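Local coordinates for MIF (Toxoplasma gondii, PDB 4DH4), which belongs to the macrophage migration inhibitory factor family and assembles as a trimer of subunits with a beta-alpha-beta fold, at residues M4-V9 / S43-M48. Residues are numbered along the deposited sequence; the frame is centred on the assembly and turned at random. Where two conformers were deposited one is given.
Sequences MIFCPV and SQTGQM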
loop_
_atom_site.group_PDB
_atom_site.type_symbol
_atom_site.label_atom_id
_atom_site.label_comp_id
_atom_site.label_asym_id
_atom_site.label_seq_id
_atom_site.Cartn_x
_atom_site.Cartn_y
_atom_site.Cartn_z
ATOM N N MET A 4 1.884 3.794 7.604
ATOM C CA MET A 4 2.950 3.614 6.625
ATOM C C MET A 4 3.139 4.866 5.788
ATOM O O MET A 4 2.197 5.346 5.153
ATOM C CB MET A 4 2.662 2.411 5.727
ATOM C CG MET A 4 2.680 1.082 6.466
ATOM S SD MET A 4 4.287 0.662 7.167
ATOM C CE MET A 4 5.325 0.730 5.701
ATOM N N ILE A 5 4.368 5.374 5.800
ATOM C CA ILE A 5 4.737 6.621 5.120
ATOM C C ILE A 5 5.505 6.303 3.833
ATOM O O ILE A 5 6.521 5.602 3.863
ATOM C CB ILE A 5 5.633 7.487 6.053
ATOM C CG1 ILE A 5 4.888 7.830 7.350
ATOM C CG2 ILE A 5 6.151 8.749 5.327
ATOM C CD1 ILE A 5 5.783 8.346 8.469
ATOM N N PHE A 6 5.006 6.816 2.709
ATOM C CA PHE A 6 5.626 6.625 1.405
ATOM C C PHE A 6 6.121 7.976 0.905
ATOM O O PHE A 6 5.346 8.927 0.800
ATOM C CB PHE A 6 4.623 6.073 0.394
ATOM C CG PHE A 6 4.116 4.696 0.712
ATOM C CD1 PHE A 6 3.011 4.520 1.543
ATOM C CD2 PHE A 6 4.729 3.572 0.159
ATOM C CE1 PHE A 6 2.535 3.244 1.831
ATOM C CE2 PHE A 6 4.262 2.285 0.437
ATOM C CZ PHE A 6 3.164 2.120 1.276
ATOM N N CYS A 7 7.410 8.052 0.586
ATOM C CA CYS A 7 8.022 9.330 0.224
ATOM C C CYS A 7 9.284 9.088 -0.612
ATOM O O CYS A 7 9.998 8.120 -0.367
ATOM C CB CYS A 7 8.347 10.100 1.506
ATOM S SG CYS A 7 9.029 11.737 1.270
ATOM N N PRO A 8 9.535 9.936 -1.630
ATOM C CA PRO A 8 10.755 9.764 -2.435
ATOM C C PRO A 8 12.057 10.157 -1.719
ATOM O O PRO A 8 13.143 9.785 -2.182
ATOM C CB PRO A 8 10.515 10.654 -3.662
ATOM C CG PRO A 8 9.452 11.603 -3.284
ATOM C CD PRO A 8 8.680 11.032 -2.127
ATOM N N VAL A 9 11.948 10.878 -0.602
ATOM C CA VAL A 9 13.129 11.374 0.130
ATOM C C VAL A 9 14.026 10.226 0.613
ATOM O O VAL A 9 13.556 9.267 1.232
ATOM C CB VAL A 9 12.735 12.315 1.307
ATOM C CG1 VAL A 9 13.928 12.604 2.218
ATOM C CG2 VAL A 9 12.140 13.625 0.785
ATOM N N SER A 43 8.767 3.906 3.724
ATOM C CA SER A 43 9.131 3.286 2.468
ATOM C C SER A 43 9.552 4.367 1.488
ATOM O O SER A 43 8.748 5.234 1.135
ATOM C CB SER A 43 7.964 2.442 1.929
ATOM O OG SER A 43 8.253 1.947 0.629
ATOM N N GLN A 44 10.825 4.339 1.079
ATOM C CA GLN A 44 11.307 5.254 0.044
ATOM C C GLN A 44 10.774 4.778 -1.301
ATOM O O GLN A 44 11.107 3.680 -1.766
ATOM C CB GLN A 44 12.849 5.365 0.022
ATOM C CG GLN A 44 13.364 6.526 -0.863
ATOM C CD GLN A 44 14.867 6.503 -1.147
ATOM O OE1 GLN A 44 15.658 5.920 -0.404
ATOM N NE2 GLN A 44 15.263 7.174 -2.221
ATOM N N THR A 45 9.930 5.603 -1.911
ATOM C CA THR A 45 9.399 5.309 -3.227
ATOM C C THR A 45 10.437 5.687 -4.283
ATOM O O THR A 45 11.497 6.244 -3.960
ATOM C CB THR A 45 8.086 6.096 -3.491
ATOM O OG1 THR A 45 8.352 7.505 -3.454
ATOM C CG2 THR A 45 7.029 5.753 -2.444
ATOM N N GLY A 46 10.138 5.370 -5.539
ATOM C CA GLY A 46 10.774 6.051 -6.658
ATOM C C GLY A 46 10.164 7.442 -6.733
ATOM O O GLY A 46 9.787 8.028 -5.711
ATOM N N GLN A 47 10.044 7.969 -7.941
ATOM C CA GLN A 47 9.516 9.310 -8.140
ATOM C C GLN A 47 8.075 9.430 -7.666
ATOM O O GLN A 47 7.296 8.477 -7.760
ATOM C CB GLN A 47 9.586 9.703 -9.612
ATOM C CG GLN A 47 10.980 9.661 -10.205
ATOM C CD GLN A 47 11.107 10.532 -11.440
ATOM O OE1 GLN A 47 10.129 11.120 -11.914
ATOM N NE2 GLN A 47 12.318 10.631 -11.963
ATOM N N MET A 48 7.743 10.611 -7.158
ATOM C CA MET A 48 6.370 10.957 -6.815
ATOM C C MET A 48 6.061 12.361 -7.317
ATOM O O MET A 48 6.922 13.252 -7.274
ATOM C CB MET A 48 6.140 10.850 -5.303
ATOM C CG MET A 48 5.852 9.422 -4.810
ATOM S SD MET A 48 5.464 9.301 -3.037
ATOM C CE MET A 48 4.167 10.513 -2.888
HETATM O O HOH W 1 13.324 8.189 -4.436
#
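Phe6 and Cys7 pair in parallel with Ser43 and Gln44, joining strands 2-7 and 39-44 of the beta-alpha-beta unit whose crossover is helix 13-31, in the fold of the MIF family, whose subunits form a trimer here. Ser43 turns both its N and its O to strand 2-7: N donates to Ile5 O at 2.8 Å, almost in line with the carbonyl, while O accepts from Cys7 N at 3.2 Å. The third bond, Thr45 N to Cys7 O, meets its carbonyl from above, the donor 55° out of the plane. The pairing ends there, and the chain loops through Gly46 and Gln47.

Thr45 uses both branches. Its CG2 lies at the edge of the Phe6 ring, near the ring plane, and reaches Phe6 CB at 3.7 Å; Ser43 CB meets the ring obliquely at CD2, and Phe59 stacks on it. With chi1 at 62°, OG1 sits between the backbone N and carbonyl carbon, beside the Pro8 ring, and donates to Gly46 O at 2.7 Å.

Met48 comes back across Pro8 at roughly a right angle. Its CB faces CG and CD of the proline, SD rests 3.8 Å from Pro8 CD, and CE, turned by the bend at chi3, stays 4.2 Å from Phe6 O. Met48 also continues the sheet by antiparallel pairing with a strand of a second subunit.

On the face with Cys7, the extended Gln44 side chain lays CG against Pro8 O and Val9 O, and its NE2 makes a weak bond to Pro8 O. A water joins the same atoms more firmly, accepting from Gln44 NE2 and donating to Pro8 O and, at 2.7 Å, to Thr45 O.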